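Local coordinates for protein tRNA-splicing endonuclease (Sulfolobus tokodaii, PDB 2CV8) that probably cleaves precursor tRNA at the 5' and 3' splice sites to release the intron, leaving 2',3'-cyclic phosphate and 5'-hydroxyl ends, at residues Leu50-Lys58 and Phe73-Ile84. Sequence-based numbering, arbitrary orientation.
Sequences LIEGVYLVK and FERLYQIGVTQI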
loop_
_atom_site.group_PDB
_atom_site.type_symbol
_atom_site.label_atom_id
_atom_site.label_comp_id
_atom_site.label_asym_id
_atom_site.label_seq_id
_atom_site.Cartn_x
_atom_site.Cartn_y
_atom_site.Cartn_z
ATOM N N LEU B 50 17.846 -6.639 -18.525
ATOM C CA LEU B 50 19.041 -6.172 -17.837
ATOM C C LEU B 50 19.033 -6.579 -16.367
ATOM O O LEU B 50 20.066 -6.970 -15.824
ATOM C CB LEU B 50 19.180 -4.657 -17.965
ATOM C CG LEU B 50 19.879 -4.233 -19.257
ATOM C CD1 LEU B 50 19.775 -2.728 -19.457
ATOM C CD2 LEU B 50 21.334 -4.688 -19.195
ATOM N N ILE B 51 17.868 -6.502 -15.727
ATOM C CA ILE B 51 17.762 -6.882 -14.322
ATOM C C ILE B 51 18.212 -8.333 -14.126
ATOM O O ILE B 51 18.971 -8.629 -13.208
ATOM C CB ILE B 51 16.322 -6.685 -13.807
ATOM C CG1 ILE B 51 16.031 -5.194 -13.683
ATOM C CG2 ILE B 51 16.141 -7.326 -12.453
ATOM C CD1 ILE B 51 14.634 -4.892 -13.204
ATOM N N GLU B 52 17.750 -9.230 -14.990
ATOM C CA GLU B 52 18.136 -10.632 -14.907
ATOM C C GLU B 52 19.621 -10.816 -15.254
ATOM O O GLU B 52 20.364 -11.510 -14.550
ATOM C CB GLU B 52 17.302 -11.470 -15.872
ATOM C CG GLU B 52 15.844 -11.533 -15.528
ATOM C CD GLU B 52 15.096 -12.497 -16.411
ATOM O OE1 GLU B 52 15.041 -12.262 -17.634
ATOM O OE2 GLU B 52 14.567 -13.496 -15.882
ATOM N N GLY B 53 20.042 -10.199 -16.355
ATOM C CA GLY B 53 21.426 -10.311 -16.774
ATOM C C GLY B 53 22.421 -9.817 -15.736
ATOM O O GLY B 53 23.437 -10.468 -15.474
ATOM N N VAL B 54 22.137 -8.659 -15.152
ATOM C CA VAL B 54 23.014 -8.087 -14.149
ATOM C C VAL B 54 23.090 -9.037 -12.954
ATOM O O VAL B 54 24.157 -9.224 -12.369
ATOM C CB VAL B 54 22.514 -6.668 -13.707
ATOM C CG1 VAL B 54 23.349 -6.140 -12.540
ATOM C CG2 VAL B 54 22.618 -5.697 -14.878
ATOM N N TYR B 55 21.962 -9.651 -12.600
ATOM C CA TYR B 55 21.944 -10.587 -11.480
ATOM C C TYR B 55 22.836 -11.790 -11.780
ATOM O O TYR B 55 23.738 -12.113 -10.996
ATOM C CB TYR B 55 20.522 -11.082 -11.196
ATOM C CG TYR B 55 20.453 -12.021 -10.009
ATOM C CD1 TYR B 55 20.864 -11.599 -8.746
ATOM C CD2 TYR B 55 20.024 -13.340 -10.155
ATOM C CE1 TYR B 55 20.854 -12.462 -7.656
ATOM C CE2 TYR B 55 20.013 -14.217 -9.068
ATOM C CZ TYR B 55 20.432 -13.764 -7.822
ATOM O OH TYR B 55 20.443 -14.603 -6.740
ATOM N N LEU B 56 22.578 -12.444 -12.917
ATOM C CA LEU B 56 23.351 -13.611 -13.327
ATOM C C LEU B 56 24.849 -13.328 -13.427
ATOM O O LEU B 56 25.679 -14.169 -13.054
ATOM C CB LEU B 56 22.831 -14.145 -14.660
ATOM C CG LEU B 56 21.416 -14.726 -14.586
ATOM C CD1 LEU B 56 20.996 -15.232 -15.963
ATOM C CD2 LEU B 56 21.372 -15.854 -13.556
ATOM N N VAL B 57 25.202 -12.156 -13.937
ATOM C CA VAL B 57 26.607 -11.800 -14.033
ATOM C C VAL B 57 27.189 -11.780 -12.621
ATOM O O VAL B 57 28.210 -12.410 -12.348
ATOM C CB VAL B 57 26.793 -10.414 -14.670
ATOM C CG1 VAL B 57 28.183 -9.884 -14.347
ATOM C CG2 VAL B 57 26.582 -10.501 -16.181
ATOM N N LYS B 58 26.526 -11.056 -11.727
ATOM C CA LYS B 58 26.966 -10.951 -10.345
ATOM C C LYS B 58 27.064 -12.332 -9.707
ATOM O O LYS B 58 27.886 -12.554 -8.820
ATOM C CB LYS B 58 25.986 -10.087 -9.552
ATOM C CG LYS B 58 26.330 -9.905 -8.085
ATOM C CD LYS B 58 25.090 -9.462 -7.319
ATOM C CE LYS B 58 25.348 -9.323 -5.825
ATOM N NZ LYS B 58 26.150 -8.113 -5.498
ATOM N N PHE B 73 29.933 -6.402 -14.084
ATOM C CA PHE B 73 28.832 -5.957 -13.227
ATOM C C PHE B 73 28.692 -4.436 -13.081
ATOM O O PHE B 73 27.605 -3.895 -13.253
ATOM C CB PHE B 73 28.972 -6.576 -11.838
ATOM C CG PHE B 73 27.833 -6.258 -10.918
ATOM C CD1 PHE B 73 26.647 -6.969 -10.995
ATOM C CD2 PHE B 73 27.945 -5.237 -9.979
ATOM C CE1 PHE B 73 25.586 -6.667 -10.147
ATOM C CE2 PHE B 73 26.894 -4.927 -9.129
ATOM C CZ PHE B 73 25.711 -5.642 -9.212
ATOM N N GLU B 74 29.788 -3.757 -12.750
ATOM C CA GLU B 74 29.777 -2.310 -12.571
ATOM C C GLU B 74 29.248 -1.608 -13.812
ATOM O O GLU B 74 28.428 -0.699 -13.715
ATOM C CB GLU B 74 31.188 -1.794 -12.264
ATOM C CG GLU B 74 31.788 -2.263 -10.936
ATOM C CD GLU B 74 32.032 -3.766 -10.878
ATOM O OE1 GLU B 74 31.052 -4.529 -10.775
ATOM O OE2 GLU B 74 33.205 -4.187 -10.938
ATOM N N ARG B 75 29.720 -2.028 -14.980
ATOM C CA ARG B 75 29.284 -1.413 -16.231
ATOM C C ARG B 75 27.844 -1.756 -16.586
ATOM O O ARG B 75 27.075 -0.884 -16.992
ATOM C CB ARG B 75 30.224 -1.815 -17.376
ATOM C CG ARG B 75 31.401 -0.861 -17.574
ATOM C CD ARG B 75 30.974 0.380 -18.352
ATOM N NE ARG B 75 30.663 0.047 -19.740
ATOM C CZ ARG B 75 30.053 0.865 -20.593
ATOM N NH1 ARG B 75 29.678 2.077 -20.207
ATOM N NH2 ARG B 75 29.811 0.466 -21.833
ATOM N N LEU B 76 27.483 -3.024 -16.434
ATOM C CA LEU B 76 26.130 -3.453 -16.739
ATOM C C LEU B 76 25.148 -2.758 -15.824
ATOM O O LEU B 76 24.124 -2.256 -16.277
ATOM C CB LEU B 76 25.997 -4.964 -16.592
ATOM C CG LEU B 76 26.187 -5.724 -17.897
ATOM C CD1 LEU B 76 26.226 -7.218 -17.631
ATOM C CD2 LEU B 76 25.045 -5.367 -18.838
ATOM N N TYR B 77 25.456 -2.729 -14.532
ATOM C CA TYR B 77 24.575 -2.068 -13.579
ATOM C C TYR B 77 24.362 -0.625 -14.036
ATOM O O TYR B 77 23.232 -0.148 -14.133
ATOM C CB TYR B 77 25.188 -2.067 -12.179
ATOM C CG TYR B 77 24.236 -1.587 -11.106
ATOM C CD1 TYR B 77 23.372 -2.472 -10.465
ATOM C CD2 TYR B 77 24.180 -0.241 -10.752
ATOM C CE1 TYR B 77 22.479 -2.025 -9.498
ATOM C CE2 TYR B 77 23.287 0.217 -9.790
ATOM C CZ TYR B 77 22.439 -0.678 -9.166
ATOM O OH TYR B 77 21.539 -0.219 -8.227
ATOM N N GLN B 78 25.457 0.066 -14.324
ATOM C CA GLN B 78 25.368 1.444 -14.768
ATOM C C GLN B 78 24.486 1.579 -16.004
ATOM O O GLN B 78 23.718 2.538 -16.121
ATOM C CB GLN B 78 26.757 2.010 -15.057
ATOM C CG GLN B 78 26.708 3.443 -15.565
ATOM C CD GLN B 78 25.968 4.384 -14.620
ATOM O OE1 GLN B 78 25.294 5.316 -15.061
ATOM N NE2 GLN B 78 26.103 4.149 -13.318
ATOM N N ILE B 79 24.589 0.625 -16.924
ATOM C CA ILE B 79 23.770 0.668 -18.133
ATOM C C ILE B 79 22.305 0.532 -17.755
ATOM O O ILE B 79 21.446 1.199 -18.332
ATOM C CB ILE B 79 24.131 -0.460 -19.115
ATOM C CG1 ILE B 79 25.542 -0.239 -19.649
ATOM C CG2 ILE B 79 23.135 -0.495 -20.265
ATOM C CD1 ILE B 79 26.004 -1.326 -20.578
ATOM N N GLY B 80 22.030 -0.333 -16.782
ATOM C CA GLY B 80 20.667 -0.525 -16.328
ATOM C C GLY B 80 20.103 0.792 -15.828
ATOM O O GLY B 80 18.970 1.160 -16.153
ATOM N N VAL B 81 20.899 1.509 -15.041
ATOM C CA VAL B 81 20.475 2.795 -14.501
ATOM C C VAL B 81 20.089 3.746 -15.619
ATOM O O VAL B 81 19.072 4.428 -15.530
ATOM C CB VAL B 81 21.585 3.458 -13.673
ATOM C CG1 VAL B 81 21.131 4.832 -13.221
ATOM C CG2 VAL B 81 21.928 2.592 -12.470
ATOM N N THR B 82 20.905 3.785 -16.669
ATOM C CA THR B 82 20.653 4.654 -17.817
ATOM C C THR B 82 19.459 4.221 -18.687
ATOM O O THR B 82 18.603 5.039 -19.049
ATOM C CB THR B 82 21.897 4.741 -18.733
ATOM O OG1 THR B 82 22.993 5.300 -18.005
ATOM C CG2 THR B 82 21.617 5.625 -19.926
ATOM N N GLN B 83 19.407 2.935 -19.018
ATOM C CA GLN B 83 18.348 2.393 -19.863
ATOM C C GLN B 83 16.991 2.151 -19.200
ATOM O O GLN B 83 15.957 2.549 -19.733
ATOM C CB GLN B 83 18.820 1.078 -20.490
ATOM C CG GLN B 83 20.119 1.186 -21.257
ATOM C CD GLN B 83 20.088 2.315 -22.259
ATOM O OE1 GLN B 83 19.171 2.403 -23.074
ATOM N NE2 GLN B 83 21.086 3.190 -22.205
ATOM N N ILE B 84 17.000 1.495 -18.043
ATOM C CA ILE B 84 15.771 1.147 -17.339
ATOM C C ILE B 84 15.318 2.080 -16.211
ATOM O O ILE B 84 16.047 2.312 -15.247
ATOM C CB ILE B 84 15.881 -0.305 -16.774
ATOM C CG1 ILE B 84 15.551 -1.329 -17.867
ATOM C CG2 ILE B 84 14.940 -0.497 -15.598
ATOM C CD1 ILE B 84 16.528 -1.380 -19.016
#
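Leu50 reaches into helix 73-83 as a knob in the hole formed by Leu76, Ile79, Gly80 and Gln83. Its CD1 lies 3.9 Å from Gly80 CA, where no side chain intervenes, and meets the tip of Ile84 just past the helix end; CD2 turns instead to Leu76 CD2, 3.8 Å away. One turn on, Val54 divides its methyls, a rotation (chi1 174°) that turns CG1 to Phe73 and leaves CG2 for Leu76. The side chains of Val54 and Leu76 run past each other in opposite directions, Val54 CG2 lying 3.9 Å from Leu76 CB, while the Val54 side chain crosses that of Phe73 at about a right angle, with CG1 against CE1 of the ring; CG1 also approaches the edge of the Tyr77 ring. The two helices run antiparallel at 164°, their axes 9.6 Å apart at closest approach, and both belong to the N-terminal α/β part of the endonuclease, where Leu50 and Ile79 rest on Leu5 of strand 2-6 and Val57 and Leu76 on Ile64 of strand 63-66. Leu76 CD1 in turn meets Val57 CG2 at 3.6 Å. At the Lys58 end, Phe73 extends alongside Lys58, pointing the same way, with Phe73 CE1 3.5 Å from Lys58 CB. Cut back to an alanine, Phe73 would probably leave a gap beside Val54 CG1 and the Lys58 methylenes without their aromatic neighbour.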